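Local structure of flavocytochrome C3 fumarate reductase (Shewanella frigidimarina, 1QO8) at residues Asp327-Asn332 with Pro361-Asp366; Asp355-His360 with Pro496-Thr501. The protein catalyses in vitro the essentially one-way reduction of fumarate to succinate, using one FAD and four covalently bound haems c in each subunit. All blocks are in the same frame, centred on the assembly; numbering follows the deposited sequence.

Contact 1 (Asp327-Asn332 with Pro361-Asp366); sequences DMTSSN and PTVGKD. With FAD (flavin-adenine dinucleotide), chain G.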
loop_
_atom_site.group_PDB
_atom_site.type_symbol
_atom_site.label_atom_id
_atom_site.label_comp_id
_atom_site.label_asym_id
_atom_site.label_seq_id
_atom_site.Cartn_x
_atom_site.Cartn_y
_atom_site.Cartn_z
ATOM N N ASP A 327 9.276 1.408 -14.732
ATOM C CA ASP A 327 10.359 1.410 -15.711
ATOM C C ASP A 327 11.347 2.551 -15.454
ATOM O O ASP A 327 12.177 2.803 -16.297
ATOM C CB ASP A 327 9.733 1.600 -17.124
ATOM C CG ASP A 327 8.920 0.383 -17.547
ATOM O OD1 ASP A 327 9.467 -0.746 -17.630
ATOM O OD2 ASP A 327 7.698 0.460 -17.815
ATOM N N MET A 328 11.265 3.287 -14.346
ATOM C CA MET A 328 12.255 4.259 -13.977
ATOM C C MET A 328 13.568 3.563 -13.545
ATOM O O MET A 328 13.480 2.414 -13.199
ATOM C CB MET A 328 11.648 5.009 -12.780
ATOM C CG MET A 328 10.454 5.908 -13.243
ATOM S SD MET A 328 10.204 7.053 -11.932
ATOM C CE MET A 328 8.896 8.149 -12.772
ATOM N N THR A 329 14.728 4.220 -13.569
ATOM C CA THR A 329 15.897 3.782 -12.877
ATOM C C THR A 329 15.816 4.171 -11.381
ATOM O O THR A 329 14.722 4.368 -10.882
ATOM C CB THR A 329 17.190 4.561 -13.295
ATOM O OG1 THR A 329 17.045 5.497 -14.326
ATOM C CG2 THR A 329 18.297 3.591 -13.288
ATOM N N SER A 330 16.964 4.489 -10.736
ATOM C CA SER A 330 16.834 4.972 -9.357
ATOM C C SER A 330 18.166 5.637 -9.141
ATOM O O SER A 330 19.121 5.149 -9.767
ATOM C CB SER A 330 16.739 3.738 -8.341
ATOM O OG SER A 330 16.866 4.439 -7.028
ATOM N N SER A 331 18.319 6.588 -8.277
ATOM C CA SER A 331 19.621 7.089 -7.967
ATOM C C SER A 331 20.210 6.354 -6.739
ATOM O O SER A 331 21.139 6.888 -6.205
ATOM C CB SER A 331 19.291 8.532 -7.550
ATOM O OG SER A 331 18.382 8.246 -6.476
ATOM N N ASN A 332 19.491 5.414 -6.116
ATOM C CA ASN A 332 19.826 4.872 -4.817
ATOM C C ASN A 332 21.046 3.969 -4.793
ATOM O O ASN A 332 21.307 3.267 -5.752
ATOM C CB ASN A 332 18.672 3.975 -4.277
ATOM C CG ASN A 332 17.498 4.878 -3.865
ATOM O OD1 ASN A 332 16.802 4.503 -2.938
ATOM N ND2 ASN A 332 17.423 6.096 -4.430
ATOM N N PRO A 361 13.385 13.416 -12.390
ATOM C CA PRO A 361 13.278 13.336 -13.806
ATOM C C PRO A 361 14.394 12.872 -14.661
ATOM O O PRO A 361 14.151 12.309 -15.730
ATOM C CB PRO A 361 12.744 14.722 -14.254
ATOM C CG PRO A 361 12.979 15.586 -13.095
ATOM C CD PRO A 361 13.206 14.794 -11.813
ATOM N N THR A 362 15.672 13.174 -14.514
ATOM C CA THR A 362 16.724 12.834 -15.413
ATOM C C THR A 362 17.921 12.344 -14.567
ATOM O O THR A 362 18.784 13.101 -14.047
ATOM C CB THR A 362 17.144 14.158 -16.189
ATOM O OG1 THR A 362 17.449 15.126 -15.193
ATOM C CG2 THR A 362 16.005 14.636 -17.079
ATOM N N VAL A 363 17.836 11.057 -14.173
ATOM C CA VAL A 363 18.968 10.339 -13.524
ATOM C C VAL A 363 19.792 9.673 -14.602
ATOM O O VAL A 363 19.182 9.141 -15.555
ATOM C CB VAL A 363 18.379 9.204 -12.594
ATOM C CG1 VAL A 363 19.421 8.400 -11.901
ATOM C CG2 VAL A 363 17.554 9.910 -11.493
ATOM N N GLY A 364 21.132 9.604 -14.460
ATOM C CA GLY A 364 21.856 8.928 -15.544
ATOM C C GLY A 364 21.432 7.507 -15.747
ATOM O O GLY A 364 21.166 6.818 -14.764
ATOM N N LYS A 365 21.382 6.952 -16.937
ATOM C CA LYS A 365 20.866 5.623 -17.150
ATOM C C LYS A 365 22.002 4.600 -16.980
ATOM O O LYS A 365 21.827 3.483 -16.464
ATOM C CB LYS A 365 20.081 5.508 -18.452
ATOM C CG LYS A 365 18.848 4.602 -18.301
ATOM C CD LYS A 365 18.518 3.756 -19.521
ATOM C CE LYS A 365 17.677 2.538 -19.145
ATOM N NZ LYS A 365 16.444 2.875 -18.358
ATOM N N ASP A 366 23.228 5.020 -17.275
ATOM C CA ASP A 366 24.448 4.268 -17.086
ATOM C C ASP A 366 25.116 4.547 -15.744
ATOM O O ASP A 366 25.333 3.587 -15.003
ATOM C CB ASP A 366 25.475 4.575 -18.196
ATOM C CG ASP A 366 25.198 5.893 -18.918
ATOM O OD1 ASP A 366 24.473 6.800 -18.331
ATOM O OD2 ASP A 366 25.705 5.940 -20.094
HETATM P PA FAD G . 20.204 4.526 4.495
HETATM O O1A FAD G . 21.285 5.560 4.553
HETATM O O2A FAD G . 19.854 3.949 3.320
HETATM O O5B FAD G . 20.919 3.297 5.163
HETATM C C5B FAD G . 20.206 2.044 5.527
HETATM C C4B FAD G . 21.314 0.956 5.957
HETATM O O4B FAD G . 20.483 -0.257 6.303
HETATM C C3B FAD G . 22.143 0.473 4.722
HETATM O O3B FAD G . 23.490 0.634 4.721
HETATM C C2B FAD G . 21.498 -0.900 4.310
HETATM O O2B FAD G . 22.414 -1.855 3.719
HETATM C C1B FAD G . 21.154 -1.412 5.659
HETATM N N9A FAD G . 20.086 -2.419 5.640
HETATM C C8A FAD G . 18.975 -2.476 4.836
HETATM N N7A FAD G . 18.295 -3.576 5.007
HETATM C C5A FAD G . 18.980 -4.298 5.980
HETATM C C6A FAD G . 18.795 -5.631 6.548
HETATM N N6A FAD G . 17.811 -6.428 6.236
HETATM N N1A FAD G . 19.696 -5.959 7.507
HETATM C C2A FAD G . 20.798 -5.193 7.813
HETATM N N3A FAD G . 21.054 -3.961 7.319
HETATM C C4A FAD G . 20.122 -3.602 6.396
HETATM N N1 FAD G . 18.123 13.858 1.556
HETATM C C2 FAD G . 18.374 14.998 2.141
HETATM O O2 FAD G . 17.781 15.506 3.036
HETATM N N3 FAD G . 19.467 15.832 1.755
HETATM C C4 FAD G . 20.256 15.340 0.721
HETATM O O4 FAD G . 21.163 16.007 0.310
HETATM C C4X FAD G . 19.913 14.091 0.044
HETATM N N5 FAD G . 20.646 13.664 -0.995
HETATM C C5X FAD G . 20.390 12.470 -1.582
HETATM C C6 FAD G . 21.206 12.076 -2.652
HETATM C C7 FAD G . 20.978 10.867 -3.263
HETATM C C7M FAD G . 21.803 10.373 -4.408
HETATM C C8 FAD G . 19.927 10.025 -2.749
HETATM C C8M FAD G . 19.716 8.673 -3.361
HETATM C C9 FAD G . 19.148 10.394 -1.683
HETATM C C9A FAD G . 19.346 11.607 -1.067
HETATM N N10 FAD G . 18.591 12.110 0.011
HETATM C C10 FAD G . 18.836 13.305 0.569
HETATM C "C1'" FAD G . 17.762 11.173 0.833
HETATM C "C2'" FAD G . 18.523 10.813 2.153
HETATM O "O2'" FAD G . 19.895 10.659 1.656
HETATM C "C3'" FAD G . 18.081 9.369 2.499
HETATM O "O3'" FAD G . 16.664 9.309 2.706
HETATM C "C4'" FAD G . 18.532 9.110 3.976
HETATM O "O4'" FAD G . 19.990 9.101 3.891
HETATM C "C5'" FAD G . 18.073 7.647 4.312
HETATM O "O5'" FAD G . 18.896 7.312 5.598
HETATM P P FAD G . 18.675 6.014 6.397
HETATM O O1P FAD G . 19.629 6.126 7.564
HETATM O O2P FAD G . 17.295 5.974 6.591
HETATM O O3P FAD G . 18.959 4.974 5.428
#

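Contact 2 (Asp355-His360 with Pro496-Thr501); sequences DWVQAH and PGIHHT. With FAD (flavin-adenine dinucleotide), chain G.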
loop_
_atom_site.group_PDB
_atom_site.type_symbol
_atom_site.label_atom_id
_atom_site.label_comp_id
_atom_site.label_asym_id
_atom_site.label_seq_id
_atom_site.Cartn_x
_atom_site.Cartn_y
_atom_site.Cartn_z
ATOM N N ASP A 355 2.646 4.005 0.067
ATOM C CA ASP A 355 2.849 3.893 -1.383
ATOM C C ASP A 355 3.424 5.183 -1.991
ATOM O O ASP A 355 3.609 5.182 -3.218
ATOM C CB ASP A 355 1.579 3.437 -2.078
ATOM C CG ASP A 355 0.303 4.222 -1.906
ATOM O OD1 ASP A 355 0.130 4.850 -0.847
ATOM O OD2 ASP A 355 -0.511 4.212 -2.850
ATOM N N TRP A 356 3.878 6.146 -1.240
ATOM C CA TRP A 356 4.243 7.480 -1.758
ATOM C C TRP A 356 5.744 7.495 -2.120
ATOM O O TRP A 356 6.548 7.225 -1.210
ATOM C CB TRP A 356 3.829 8.656 -0.838
ATOM C CG TRP A 356 2.357 8.890 -1.081
ATOM C CD1 TRP A 356 1.310 8.346 -0.389
ATOM C CD2 TRP A 356 1.775 9.677 -2.117
ATOM N NE1 TRP A 356 0.100 8.738 -0.917
ATOM C CE2 TRP A 356 0.368 9.545 -1.991
ATOM C CE3 TRP A 356 2.315 10.433 -3.156
ATOM C CZ2 TRP A 356 -0.511 10.170 -2.884
ATOM C CZ3 TRP A 356 1.436 11.030 -4.053
ATOM C CH2 TRP A 356 0.047 10.935 -3.872
ATOM N N VAL A 357 6.023 7.494 -3.416
ATOM C CA VAL A 357 7.363 7.390 -3.982
ATOM C C VAL A 357 7.718 8.635 -4.836
ATOM O O VAL A 357 6.982 9.214 -5.658
ATOM C CB VAL A 357 7.509 6.113 -4.818
ATOM C CG1 VAL A 357 8.906 5.933 -5.434
ATOM C CG2 VAL A 357 7.108 4.892 -3.954
ATOM N N GLN A 358 8.849 9.218 -4.395
ATOM C CA GLN A 358 9.388 10.425 -5.055
ATOM C C GLN A 358 10.446 9.968 -6.050
ATOM O O GLN A 358 11.285 9.096 -5.787
ATOM C CB GLN A 358 9.931 11.451 -4.118
ATOM C CG GLN A 358 10.713 12.600 -4.821
ATOM C CD GLN A 358 11.366 13.327 -3.667
ATOM O OE1 GLN A 358 12.396 12.906 -3.170
ATOM N NE2 GLN A 358 10.712 14.388 -3.223
ATOM N N ALA A 359 10.342 10.651 -7.199
ATOM C CA ALA A 359 11.322 10.359 -8.258
ATOM C C ALA A 359 12.073 11.600 -8.714
ATOM O O ALA A 359 11.554 12.682 -8.578
ATOM C CB ALA A 359 10.570 9.874 -9.503
ATOM N N HIS A 360 13.043 11.415 -9.594
ATOM C CA HIS A 360 13.782 12.561 -10.141
ATOM C C HIS A 360 13.699 12.366 -11.633
ATOM O O HIS A 360 13.886 11.286 -12.141
ATOM C CB HIS A 360 15.207 12.587 -9.564
ATOM C CG HIS A 360 16.017 13.697 -10.160
ATOM N ND1 HIS A 360 16.377 14.831 -9.485
ATOM C CD2 HIS A 360 16.564 13.819 -11.398
ATOM C CE1 HIS A 360 17.078 15.634 -10.276
ATOM N NE2 HIS A 360 17.239 14.993 -11.394
ATOM N N PRO A 496 13.957 9.145 -15.793
ATOM C CA PRO A 496 13.513 9.445 -14.446
ATOM C C PRO A 496 13.913 8.274 -13.523
ATOM O O PRO A 496 13.961 7.142 -13.936
ATOM C CB PRO A 496 11.996 9.559 -14.556
ATOM C CG PRO A 496 11.663 9.394 -15.975
ATOM C CD PRO A 496 12.893 8.833 -16.736
ATOM N N GLY A 497 14.245 8.626 -12.265
ATOM C CA GLY A 497 14.724 7.595 -11.356
ATOM C C GLY A 497 13.915 7.700 -10.035
ATOM O O GLY A 497 13.734 8.803 -9.534
ATOM N N ILE A 498 13.623 6.514 -9.502
ATOM C CA ILE A 498 13.177 6.471 -8.104
ATOM C C ILE A 498 14.268 7.029 -7.249
ATOM O O ILE A 498 15.465 6.721 -7.351
ATOM C CB ILE A 498 12.735 5.006 -7.718
ATOM C CG1 ILE A 498 11.441 4.839 -8.605
ATOM C CG2 ILE A 498 12.274 5.002 -6.276
ATOM C CD1 ILE A 498 11.214 3.414 -8.980
ATOM N N HIS A 499 13.964 7.856 -6.299
ATOM C CA HIS A 499 14.875 8.577 -5.485
ATOM C C HIS A 499 14.525 8.455 -4.039
ATOM O O HIS A 499 15.522 8.391 -3.305
ATOM C CB HIS A 499 14.757 10.110 -5.940
ATOM C CG HIS A 499 15.761 10.929 -5.190
ATOM N ND1 HIS A 499 17.097 10.760 -5.519
ATOM C CD2 HIS A 499 15.709 11.863 -4.232
ATOM C CE1 HIS A 499 17.855 11.572 -4.743
ATOM N NE2 HIS A 499 17.033 12.190 -3.930
ATOM N N HIS A 500 13.281 8.451 -3.576
ATOM C CA HIS A 500 13.181 8.479 -2.098
ATOM C C HIS A 500 11.800 7.851 -1.884
ATOM O O HIS A 500 10.861 8.194 -2.605
ATOM C CB HIS A 500 13.229 9.856 -1.507
ATOM C CG HIS A 500 13.126 9.901 0.008
ATOM N ND1 HIS A 500 14.187 9.816 0.818
ATOM C CD2 HIS A 500 11.981 9.996 0.811
ATOM C CE1 HIS A 500 13.804 9.932 2.115
ATOM N NE2 HIS A 500 12.487 9.975 2.136
ATOM N N THR A 501 11.628 6.958 -0.904
ATOM C CA THR A 501 10.275 6.528 -0.579
ATOM C C THR A 501 9.795 7.122 0.718
ATOM O O THR A 501 10.204 6.652 1.772
ATOM C CB THR A 501 10.237 4.968 -0.503
ATOM O OG1 THR A 501 11.208 4.496 0.437
ATOM C CG2 THR A 501 10.675 4.440 -1.839
HETATM P PA FAD G . 20.204 4.526 4.495
HETATM O O1A FAD G . 21.285 5.560 4.553
HETATM O O2A FAD G . 19.854 3.949 3.320
HETATM O O5B FAD G . 20.919 3.297 5.163
HETATM C C5B FAD G . 20.206 2.044 5.527
HETATM C C4B FAD G . 21.314 0.956 5.957
HETATM O O4B FAD G . 20.483 -0.257 6.303
HETATM C C3B FAD G . 22.143 0.473 4.722
HETATM O O3B FAD G . 23.490 0.634 4.721
HETATM C C2B FAD G . 21.498 -0.900 4.310
HETATM O O2B FAD G . 22.414 -1.855 3.719
HETATM C C1B FAD G . 21.154 -1.412 5.659
HETATM N N9A FAD G . 20.086 -2.419 5.640
HETATM C C8A FAD G . 18.975 -2.476 4.836
HETATM N N7A FAD G . 18.295 -3.576 5.007
HETATM C C5A FAD G . 18.980 -4.298 5.980
HETATM C C6A FAD G . 18.795 -5.631 6.548
HETATM N N6A FAD G . 17.811 -6.428 6.236
HETATM N N1A FAD G . 19.696 -5.959 7.507
HETATM C C2A FAD G . 20.798 -5.193 7.813
HETATM N N3A FAD G . 21.054 -3.961 7.319
HETATM C C4A FAD G . 20.122 -3.602 6.396
HETATM N N1 FAD G . 18.123 13.858 1.556
HETATM C C2 FAD G . 18.374 14.998 2.141
HETATM O O2 FAD G . 17.781 15.506 3.036
HETATM N N3 FAD G . 19.467 15.832 1.755
HETATM C C4 FAD G . 20.256 15.340 0.721
HETATM O O4 FAD G . 21.163 16.007 0.310
HETATM C C4X FAD G . 19.913 14.091 0.044
HETATM N N5 FAD G . 20.646 13.664 -0.995
HETATM C C5X FAD G . 20.390 12.470 -1.582
HETATM C C6 FAD G . 21.206 12.076 -2.652
HETATM C C7 FAD G . 20.978 10.867 -3.263
HETATM C C7M FAD G . 21.803 10.373 -4.408
HETATM C C8 FAD G . 19.927 10.025 -2.749
HETATM C C8M FAD G . 19.716 8.673 -3.361
HETATM C C9 FAD G . 19.148 10.394 -1.683
HETATM C C9A FAD G . 19.346 11.607 -1.067
HETATM N N10 FAD G . 18.591 12.110 0.011
HETATM C C10 FAD G . 18.836 13.305 0.569
HETATM C "C1'" FAD G . 17.762 11.173 0.833
HETATM C "C2'" FAD G . 18.523 10.813 2.153
HETATM O "O2'" FAD G . 19.895 10.659 1.656
HETATM C "C3'" FAD G . 18.081 9.369 2.499
HETATM O "O3'" FAD G . 16.664 9.309 2.706
HETATM C "C4'" FAD G . 18.532 9.110 3.976
HETATM O "O4'" FAD G . 19.990 9.101 3.891
HETATM C "C5'" FAD G . 18.073 7.647 4.312
HETATM O "O5'" FAD G . 18.896 7.312 5.598
HETATM P P FAD G . 18.675 6.014 6.397
HETATM O O1P FAD G . 19.629 6.126 7.564
HETATM O O2P FAD G . 17.295 5.974 6.591
HETATM O O3P FAD G . 18.959 4.974 5.428
#

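Contact 1 (Asp327-Asn332 with Pro361-Asp366)
Val363 makes the closest approach to 327-332, laying its CG1 methyl against the backbone at Ser330 and Ser331. CG1 lies 3.9 Å from the carbonyl oxygen Ser330 O and 4.2 Å from Ser331 CA. The branch gets there because CG1 stands opposite the backbone N (chi1 179°), on the flank of its own carbonyl carbon. Thr329 brings its hydroxyl end to the same strand: OG1 is 4.3 Å from Val363 CB and equally far from Gly364 O, too long for a bond, and the aliphatic CG of Lys365 passes beside it. These touches are all van der Waals, and the two strands are not paired with each other. Each is instead bonded to strand 489-505, where Thr329 and Ser331 take backbone bonds with Ile498 and Val363 takes one with Ala495.

Behind the valine, the polar side chains tie their own turn together. Ser330 OG accepts the N-H of Asn332 at 2.9 Å, nearly straight at 165°, which makes an ST turn, and the same hydroxyl is bonded to Ile498 O. Ser331 OG receives a weak bond from Asn332 ND2 (3.1 Å, 135°) and is also bonded to His499 ND1; the amide's stronger partner is His499 O. Both groups reach the flavin at its methyl C8M, Ser331 OG at 3.4 Å and Asn332 ND2 at 3.6 Å. Arg368, bonded to the carbonyl oxygens of Ser330 and Asn332, also holds the turn. The chemistry is therefore divided: the two segments pack only loosely on each other, while directional bonds within the turn and to 489-505 fix the serine and asparagine beside the dimethylbenzene end of the isoalloxazine.

Contact 2 (Asp355-His360 with Pro496-Thr501)
His499 and His500 both turn their backbone N-H onto Gln358 O, each at 3.0 Å, the first in the carbonyl plane and the second tilted 30° from it. From this shared oxygen the His499 side chain can be followed outward. Its CB rests 3.6 Å from Gln358 O; with CG opposite the backbone N (chi1 -176°), the imidazole runs alongside the Gln358 side chain. CD2 has Gln358 OE1 at its edge, in the ring plane, the amide and ring planes being 35° apart. ND1 keeps to Ser331 OG, CE1 comes 3.3 Å from flavin C8, and NE2 lies over C9 and C9A.

Two consecutive residues facing one make this a classic beta bulge in the antiparallel pairing of strands 357-364 and 489-505. Gln358 N closes the bulge by giving to His500 O. Beyond it, His360 N gives to Gly497 O and Gly497 N to His360 O, both at 2.7 Å. His360 and His499 probably bind succinate, and His499 probably fumarate as well, as in related fumarate reductases.

Replacing His499 by an alanine would probably leave Ser331 OG without its imidazole partner and uncover the face of the flavin ring over C8 and C9.

Gln358 OE1 also touches His500 CB, and its NE2 is held by Asn538 and Arg539 O. The His500 ring meets FAD O3' at its edge, in plane, with CE1 3.0 Å from that oxygen. Away from the cofactor, Val357 CG1 packs on Ile498 CG2 at 3.6 Å, and helix 315-321 lies against both residues through Ile318.

Both contacts are buried within the FAD-binding part of the chain and share strand 357-364, contact 2 using its first half and contact 1 its continuation beyond the corner at Pro361. Strand 489-505 joins them: it is the direct partner in contact 2 and the go-between in contact 1, taking Ser330 OG at 2.7 Å through Ile498 O. Each has a partly exposed fringe, Thr329 and Lys365 in contact 1, Gln358 to His360 in contact 2. Contact 2 is the larger and is held by main-chain bonds, whereas contact 1 is packing. Each supplies groups to the dimethylbenzene side of the flavin, but contact 2 alone also reaches the ribityl chain and holds residues inferred to bind fumarate and succinate.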